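Local coordinates for protein aclacinomycin-N/aclacinomycin-A oxidase (Streptomyces galilaeus, PDB 2IPI) that oxidises the terminal sugar of aclacinomycin antibiotics in two successive oxygen-dependent steps, using a bicovalently attached FAD, to turn aclacinomycin N into A and then into Y, at residues Lys362-Tyr367 with Glu443-Ile448; Val484-Leu489 with Gly493-Leu498. All coordinates share one frame; numbering follows the deposited sequence.

Contact 1: residues Lys362-Tyr367 with Glu443-Ile448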
ATOM      1  N   LYS A 362      10.055  -4.864  10.126  1.00 11.74           N
ATOM      2  CA  LYS A 362      10.409  -3.479   9.897  1.00 11.32           C
ATOM      3  C   LYS A 362      10.595  -3.233   8.413  1.00 13.68           C
ATOM      4  O   LYS A 362      11.334  -3.988   7.770  1.00 19.18           O
ATOM      5  CB  LYS A 362      11.674  -3.095  10.678  1.00 10.37           C
ATOM      6  CG  LYS A 362      12.090  -1.641  10.563  1.00 12.71           C
ATOM      7  CD  LYS A 362      10.954  -0.653  10.507  1.00 13.49           C
ATOM      8  CE  LYS A 362      10.950   0.491  11.497  1.00 13.05           C
ATOM      9  NZ  LYS A 362      10.280   1.694  10.901  1.00  9.75           N
ATOM     10  N   SER A 363       9.943  -2.220   7.830  1.00 14.08           N
ATOM     11  CA  SER A 363      10.147  -2.008   6.396  1.00 12.60           C
ATOM     12  C   SER A 363      10.168  -0.543   5.991  1.00 13.83           C
ATOM     13  O   SER A 363       9.789   0.370   6.731  1.00  9.66           O
ATOM     14  CB  SER A 363       9.086  -2.755   5.572  1.00 13.38           C
ATOM     15  OG  SER A 363       7.817  -2.649   6.178  1.00 18.10           O
ATOM     16  N   LYS A 364      10.671  -0.318   4.769  1.00 12.65           N
ATOM     17  CA  LYS A 364      10.859   1.016   4.217  1.00 11.76           C
ATOM     18  C   LYS A 364      10.962   0.978   2.701  1.00 15.16           C
ATOM     19  O   LYS A 364      11.677   0.154   2.113  1.00 23.18           O
ATOM     20  CB  LYS A 364      12.098   1.709   4.784  1.00 17.18           C
ATOM     21  CG  LYS A 364      13.130   0.732   5.315  1.00 17.56           C
ATOM     22  CD  LYS A 364      14.311   1.463   5.896  1.00 19.50           C
ATOM     23  CE  LYS A 364      13.979   2.796   6.516  1.00 18.83           C
ATOM     24  NZ  LYS A 364      14.007   2.809   8.002  1.00 14.78           N
ATOM     25  N   GLY A 365      10.252   1.913   2.062  1.00 12.17           N
ATOM     26  CA  GLY A 365      10.174   1.949   0.629  1.00 12.49           C
ATOM     27  C   GLY A 365      10.737   3.151  -0.077  1.00 10.35           C
ATOM     28  O   GLY A 365      11.403   3.983   0.551  1.00 12.38           O
ATOM     29  N   ALA A 366      10.459   3.215  -1.381  1.00  5.93           N
ATOM     30  CA  ALA A 366      10.905   4.277  -2.270  1.00  9.50           C
ATOM     31  C   ALA A 366      10.259   4.208  -3.656  1.00 10.92           C
ATOM     32  O   ALA A 366       9.925   3.144  -4.182  1.00 14.41           O
ATOM     33  CB  ALA A 366      12.426   4.241  -2.443  1.00 13.32           C
ATOM     34  N   TYR A 367      10.089   5.365  -4.278  1.00 12.53           N
ATOM     35  CA  TYR A 367       9.659   5.556  -5.649  1.00 13.65           C
ATOM     36  C   TYR A 367      10.852   5.933  -6.533  1.00 13.49           C
ATOM     37  O   TYR A 367      11.482   6.962  -6.288  1.00 12.60           O
ATOM     38  CB  TYR A 367       8.615   6.671  -5.773  1.00 14.49           C
ATOM     39  CG  TYR A 367       7.221   6.319  -5.326  1.00 12.59           C
ATOM     40  CD1 TYR A 367       6.406   5.513  -6.123  1.00 16.43           C
ATOM     41  CD2 TYR A 367       6.698   6.779  -4.131  1.00 13.83           C
ATOM     42  CE1 TYR A 367       5.133   5.193  -5.719  1.00 17.16           C
ATOM     43  CE2 TYR A 367       5.415   6.460  -3.710  1.00 13.61           C
ATOM     44  CZ  TYR A 367       4.633   5.662  -4.519  1.00 15.06           C
ATOM     45  OH  TYR A 367       3.356   5.315  -4.151  1.00 21.39           O
ATOM     46  N   GLU A 443      20.557   0.157   7.926  1.00 21.53           N
ATOM     47  CA  GLU A 443      21.823   0.210   7.211  1.00 21.96           C
ATOM     48  C   GLU A 443      21.687   0.093   5.703  1.00 17.52           C
ATOM     49  O   GLU A 443      22.294   0.889   4.986  1.00 21.43           O
ATOM     50  CB  GLU A 443      22.730  -0.920   7.718  1.00 25.15           C
ATOM     51  CG  GLU A 443      23.550  -0.567   8.948  1.00 28.85           C
ATOM     52  CD  GLU A 443      23.750  -1.766   9.858  1.00 31.36           C
ATOM     53  OE1 GLU A 443      24.126  -1.576  11.042  1.00 23.71           O
ATOM     54  OE2 GLU A 443      23.522  -2.906   9.396  1.00 39.06           O
ATOM     55  N   ILE A 444      20.928  -0.865   5.150  1.00 17.75           N
ATOM     56  CA  ILE A 444      20.823  -0.933   3.698  1.00 13.68           C
ATOM     57  C   ILE A 444      20.201   0.320   3.080  1.00 12.76           C
ATOM     58  O   ILE A 444      20.622   0.807   2.026  1.00 18.14           O
ATOM     59  CB  ILE A 444      19.954  -2.108   3.180  1.00 17.56           C
ATOM     60  CG1 ILE A 444      19.495  -3.081   4.244  1.00 18.20           C
ATOM     61  CG2 ILE A 444      20.673  -2.792   2.018  1.00 20.12           C
ATOM     62  CD1 ILE A 444      18.375  -4.005   3.809  1.00 21.91           C
ATOM     63  N   TYR A 445      19.169   0.813   3.761  1.00 10.89           N
ATOM     64  CA  TYR A 445      18.432   1.972   3.283  1.00 14.01           C
ATOM     65  C   TYR A 445      19.280   3.241   3.230  1.00 14.44           C
ATOM     66  O   TYR A 445      19.355   3.886   2.182  1.00 14.43           O
ATOM     67  CB  TYR A 445      17.224   2.213   4.191  1.00 15.39           C
ATOM     68  CG  TYR A 445      16.140   3.066   3.572  1.00 15.36           C
ATOM     69  CD1 TYR A 445      15.962   4.385   3.943  1.00 16.11           C
ATOM     70  CD2 TYR A 445      15.280   2.528   2.622  1.00 12.46           C
ATOM     71  CE1 TYR A 445      14.964   5.167   3.376  1.00 18.15           C
ATOM     72  CE2 TYR A 445      14.284   3.297   2.055  1.00 14.66           C
ATOM     73  CZ  TYR A 445      14.130   4.611   2.433  1.00 17.54           C
ATOM     74  OH  TYR A 445      13.132   5.367   1.865  1.00 19.13           O
ATOM     75  N   ARG A 446      19.895   3.600   4.354  1.00 15.65           N
ATOM     76  CA  ARG A 446      20.713   4.804   4.431  1.00 15.24           C
ATOM     77  C   ARG A 446      21.859   4.757   3.424  1.00 17.58           C
ATOM     78  O   ARG A 446      22.284   5.743   2.825  1.00 20.21           O
ATOM     79  CB  ARG A 446      21.264   4.987   5.846  1.00 13.35           C
ATOM     80  N   GLU A 447      22.389   3.551   3.243  1.00 18.15           N
ATOM     81  CA  GLU A 447      23.530   3.391   2.338  1.00 15.84           C
ATOM     82  C   GLU A 447      23.114   3.530   0.889  1.00 14.96           C
ATOM     83  O   GLU A 447      23.834   4.168   0.104  1.00 18.83           O
ATOM     84  CB  GLU A 447      24.167   2.035   2.622  1.00 18.20           C
ATOM     85  CG  GLU A 447      25.669   1.971   2.393  1.00 24.33           C
ATOM     86  CD  GLU A 447      26.119   0.516   2.439  1.00 28.50           C
ATOM     87  OE1 GLU A 447      26.336   0.019   3.565  1.00 29.60           O
ATOM     88  OE2 GLU A 447      26.218  -0.083   1.347  1.00 30.39           O
ATOM     89  N   ILE A 448      21.978   2.971   0.436  1.00 14.94           N
ATOM     90  CA  ILE A 448      21.716   3.293  -0.969  1.00 16.88           C
ATOM     91  C   ILE A 448      21.149   4.702  -1.114  1.00 15.61           C
ATOM     92  O   ILE A 448      21.081   5.220  -2.235  1.00 25.93           O
ATOM     93  CB  ILE A 448      20.806   2.306  -1.715  1.00 20.85           C
ATOM     94  CG1 ILE A 448      19.440   2.913  -2.070  1.00 16.48           C
ATOM     95  CG2 ILE A 448      20.666   0.976  -0.993  1.00 14.98           C
ATOM     96  CD1 ILE A 448      18.318   2.066  -1.550  1.00 22.49           C
TER
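Lys-364 lays its aliphatic chain over one face of the Tyr-445 ring, and the backbone of Gly-365 meets the same ring at its hydroxyl end. The closest carbon pair is Lys-364 CD to Tyr-445 CG, 3.4 Å. Farther along, Lys-364 CE stands 3.8 Å from the Tyr-445 centroid and 22° off the normal, the geometry of a CH-pi contact. Because the lysine chain bends at chi3 and chi4, it follows the ring before leaving it; Lys-364 NZ, 5.2 Å from the centroid of the Tyr-445 ring, is far enough for at most a weak cation-pi attraction. That ammonium is bound by salt bridges to Asp-471 and Asp-473.

At the ring's edge, Tyr-445 OH is modelled as donating to Gly-365 O (2.6 Å), near the ring plane; because OH lies too close to another atom, its exact place, and so the length, is doubtful. The ring reaches the strand with CG anti to the backbone N (chi1 -161°), and Phe-449 packs against it edge-to-face. Lys-364 and Ala-366 backbone-bond to Met-424 and Val-422, holding the strand to 420-428. This is a buried helix-on-sheet contact: helix 434-448 lies against edge strand 360-368 of the seven-stranded antiparallel sheet in the substrate-binding domain of this flavoenzyme.

Contact 2: residues Val484-Leu489 with Gly493-Leu498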
ATOM      1  N   VAL A 484      15.357  17.496   4.391  1.00 22.73           N
ATOM      2  CA  VAL A 484      14.010  17.318   3.853  1.00 21.19           C
ATOM      3  C   VAL A 484      13.067  16.739   4.893  1.00 20.06           C
ATOM      4  O   VAL A 484      13.405  15.754   5.563  1.00 19.99           O
ATOM      5  CB  VAL A 484      14.071  16.413   2.611  1.00 21.18           C
ATOM      6  CG1 VAL A 484      12.700  16.268   1.970  1.00 18.40           C
ATOM      7  CG2 VAL A 484      15.081  16.989   1.617  1.00 18.70           C
ATOM      8  N   PRO A 485      11.889  17.335   5.043  1.00 16.87           N
ATOM      9  CA  PRO A 485      10.934  16.868   6.060  1.00 16.42           C
ATOM     10  C   PRO A 485      10.219  15.597   5.616  1.00 15.84           C
ATOM     11  O   PRO A 485      10.224  15.286   4.418  1.00 18.49           O
ATOM     12  CB  PRO A 485       9.938  18.018   6.165  1.00 16.08           C
ATOM     13  CG  PRO A 485      10.165  18.900   4.996  1.00 17.36           C
ATOM     14  CD  PRO A 485      11.386  18.470   4.260  1.00 16.74           C
ATOM     15  N   TRP A 486       9.619  14.874   6.562  1.00 15.89           N
ATOM     16  CA  TRP A 486       8.930  13.635   6.215  1.00 15.13           C
ATOM     17  C   TRP A 486       7.777  13.873   5.248  1.00 15.58           C
ATOM     18  O   TRP A 486       7.428  13.023   4.422  1.00 12.91           O
ATOM     19  CB  TRP A 486       8.413  12.950   7.495  1.00 14.03           C
ATOM     20  CG  TRP A 486       7.347  13.797   8.136  1.00 17.51           C
ATOM     21  CD1 TRP A 486       7.481  14.900   8.935  1.00 17.47           C
ATOM     22  CD2 TRP A 486       5.940  13.569   7.988  1.00 18.11           C
ATOM     23  NE1 TRP A 486       6.241  15.374   9.302  1.00 15.40           N
ATOM     24  CE2 TRP A 486       5.281  14.565   8.729  1.00 17.09           C
ATOM     25  CE3 TRP A 486       5.187  12.611   7.302  1.00 17.40           C
ATOM     26  CZ2 TRP A 486       3.888  14.619   8.788  1.00 17.71           C
ATOM     27  CZ3 TRP A 486       3.815  12.673   7.368  1.00 18.63           C
ATOM     28  CH2 TRP A 486       3.169  13.677   8.108  1.00 17.70           C
ATOM     29  N   TYR A 487       7.137  15.040   5.349  1.00 15.72           N
ATOM     30  CA  TYR A 487       5.922  15.251   4.552  1.00 15.67           C
ATOM     31  C   TYR A 487       6.259  15.564   3.103  1.00 15.59           C
ATOM     32  O   TYR A 487       5.500  15.234   2.182  1.00 14.32           O
ATOM     33  CB  TYR A 487       5.023  16.340   5.153  1.00 15.15           C
ATOM     34  CG  TYR A 487       5.686  17.637   5.532  1.00 15.56           C
ATOM     35  CD1 TYR A 487       5.850  17.987   6.863  1.00 17.93           C
ATOM     36  CD2 TYR A 487       6.155  18.519   4.563  1.00 17.28           C
ATOM     37  CE1 TYR A 487       6.459  19.171   7.224  1.00 17.23           C
ATOM     38  CE2 TYR A 487       6.763  19.706   4.925  1.00 19.65           C
ATOM     39  CZ  TYR A 487       6.913  20.033   6.253  1.00 20.17           C
ATOM     40  OH  TYR A 487       7.522  21.219   6.618  1.00 19.46           O
ATOM     41  N   THR A 488       7.399  16.201   2.854  1.00 12.96           N
ATOM     42  CA  THR A 488       7.921  16.334   1.495  1.00 14.34           C
ATOM     43  C   THR A 488       8.108  14.943   0.896  1.00 13.26           C
ATOM     44  O   THR A 488       7.747  14.655  -0.236  1.00 12.39           O
ATOM     45  CB  THR A 488       9.259  17.095   1.498  1.00 17.59           C
ATOM     46  OG1 THR A 488       9.011  18.427   1.998  1.00 19.01           O
ATOM     47  CG2 THR A 488       9.849  17.215   0.101  1.00 15.44           C
ATOM     48  N   LEU A 489       8.690  14.074   1.732  1.00 12.02           N
ATOM     49  CA  LEU A 489       9.041  12.738   1.296  1.00 13.65           C
ATOM     50  C   LEU A 489       7.801  12.002   0.799  1.00 11.46           C
ATOM     51  O   LEU A 489       7.850  11.385  -0.255  1.00 11.43           O
ATOM     52  CB  LEU A 489       9.705  11.939   2.419  1.00 14.58           C
ATOM     53  CG  LEU A 489      11.114  12.356   2.844  1.00 13.22           C
ATOM     54  CD1 LEU A 489      11.705  11.291   3.756  1.00  8.20           C
ATOM     55  CD2 LEU A 489      12.030  12.589   1.652  1.00 12.67           C
ATOM     56  N   GLY A 493       4.684  18.366  -3.292  1.00 13.47           N
ATOM     57  CA  GLY A 493       3.984  19.637  -3.244  1.00 17.06           C
ATOM     58  C   GLY A 493       2.538  19.588  -2.809  1.00 17.17           C
ATOM     59  O   GLY A 493       1.865  20.619  -2.782  1.00 20.25           O
ATOM     60  N   ASN A 494       2.030  18.400  -2.491  1.00 16.18           N
ATOM     61  CA  ASN A 494       0.620  18.237  -2.152  1.00 16.41           C
ATOM     62  C   ASN A 494       0.308  18.480  -0.694  1.00 17.23           C
ATOM     63  O   ASN A 494      -0.869  18.633  -0.346  1.00 20.43           O
ATOM     64  CB  ASN A 494       0.167  16.824  -2.549  1.00 14.22           C
ATOM     65  CG  ASN A 494      -0.315  16.805  -3.987  1.00 13.22           C
ATOM     66  OD1 ASN A 494      -0.245  17.802  -4.709  1.00 11.27           O
ATOM     67  ND2 ASN A 494      -0.819  15.640  -4.407  1.00 10.45           N
ATOM     68  N   TYR A 495       1.314  18.512   0.164  1.00 15.51           N
ATOM     69  CA  TYR A 495       1.107  18.638   1.591  1.00 17.11           C
ATOM     70  C   TYR A 495       0.344  19.874   2.056  1.00 15.48           C
ATOM     71  O   TYR A 495      -0.519  19.712   2.940  1.00 17.29           O
ATOM     72  CB  TYR A 495       2.458  18.660   2.327  1.00 18.32           C
ATOM     73  CG  TYR A 495       2.353  18.385   3.807  1.00 15.41           C
ATOM     74  CD1 TYR A 495       2.847  19.324   4.714  1.00 15.94           C
ATOM     75  CD2 TYR A 495       1.788  17.216   4.309  1.00 13.05           C
ATOM     76  CE1 TYR A 495       2.761  19.088   6.071  1.00 15.51           C
ATOM     77  CE2 TYR A 495       1.708  16.979   5.671  1.00 14.25           C
ATOM     78  CZ  TYR A 495       2.196  17.927   6.552  1.00 11.67           C
ATOM     79  OH  TYR A 495       2.140  17.726   7.915  1.00 12.24           O
ATOM     80  N   PRO A 496       0.631  21.058   1.543  1.00 17.47           N
ATOM     81  CA  PRO A 496      -0.099  22.231   2.085  1.00 17.26           C
ATOM     82  C   PRO A 496      -1.603  22.056   1.900  1.00 16.48           C
ATOM     83  O   PRO A 496      -2.420  22.288   2.781  1.00 19.33           O
ATOM     84  CB  PRO A 496       0.430  23.390   1.251  1.00 18.94           C
ATOM     85  CG  PRO A 496       1.771  22.933   0.770  1.00 18.06           C
ATOM     86  CD  PRO A 496       1.562  21.469   0.485  1.00 16.08           C
ATOM     87  N   ARG A 497      -1.970  21.615   0.689  1.00 17.35           N
ATOM     88  CA  ARG A 497      -3.377  21.391   0.381  1.00 14.29           C
ATOM     89  C   ARG A 497      -3.992  20.365   1.327  1.00 14.50           C
ATOM     90  O   ARG A 497      -5.134  20.499   1.747  1.00 16.73           O
ATOM     91  CB  ARG A 497      -3.542  20.934  -1.070  1.00 14.03           C
ATOM     92  N   LEU A 498      -3.212  19.351   1.740  1.00 10.18           N
ATOM     93  CA  LEU A 498      -3.704  18.425   2.763  1.00 10.71           C
ATOM     94  C   LEU A 498      -3.772  19.031   4.156  1.00 13.33           C
ATOM     95  O   LEU A 498      -4.640  18.667   4.971  1.00 11.88           O
ATOM     96  CB  LEU A 498      -2.815  17.173   2.825  1.00 13.83           C
ATOM     97  CG  LEU A 498      -3.034  16.195   1.655  1.00 11.43           C
ATOM     98  CD1 LEU A 498      -1.835  15.278   1.485  1.00  8.40           C
ATOM     99  CD2 LEU A 498      -4.322  15.413   1.893  1.00  9.32           C
TER
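The backbones of 484-489 and 493-498 come nearest at Tyr-487 and Tyr-495, whose CA atoms are 6.6 Å apart, in a pair of consecutive helices joined by a short connection. Trp-486, Tyr-487 and Tyr-495 form an aromatic cluster between them, inside the berberine-like C-terminal region. Its centre is an offset stack of the two tyrosines: the planes differ by 2° and the centroids are 4.2 Å apart. Tyr-487 CG sits 3.3 Å from Tyr-495 CE1, while the long axes of the two side chains cross at about a right angle. The backbone points Tyr-487 CB at Tyr-495; with CG between the backbone N and the carbonyl carbon (chi1 49°), the ring follows it and lies flat against the other. On the opposite face of the Tyr-487 ring lies Pro-485 CB, offset toward the rim.

Trp-486 meets Tyr-495 differently. The tyrosine turns its edge toward the face of the indole in an offset edge-to-face pair, the planes at 75°. Tyr-495 OH, 3.7 Å from Trp-486 CZ2, is hydrogen-bonded to the backbone N of Arg-518, which ties the cluster to the C-terminal tail. Tyr-487 CB stands 3.3 Å from the Tyr-495 ring centroid, almost exactly over the centre.

Contact 1 closes before contact 2 opens, and helices 434-448 and 486-491 are successive in the chain. The centres of the contacts lie 19 Å apart and their nearest atoms about 6 Å, without touching. The connecting segment carries Asn-468, which binds FAD, and Tyr-469, an active-site proton acceptor that also binds aclacinomycin Y; Asp-471 and Asp-473, the partners of Lys-364, follow within four residues. Contact 1 is nearer the catalytic tyrosine Tyr-469: between nearest atoms, Gly-365 is about 4 Å from its side chain, against about 11 Å for the Trp-486 side chain of contact 2. Gly-365 is also about 8 Å from both the Tyr-397 side chain and the bound anthracycline. Both contacts lie about 11 Å from FAD.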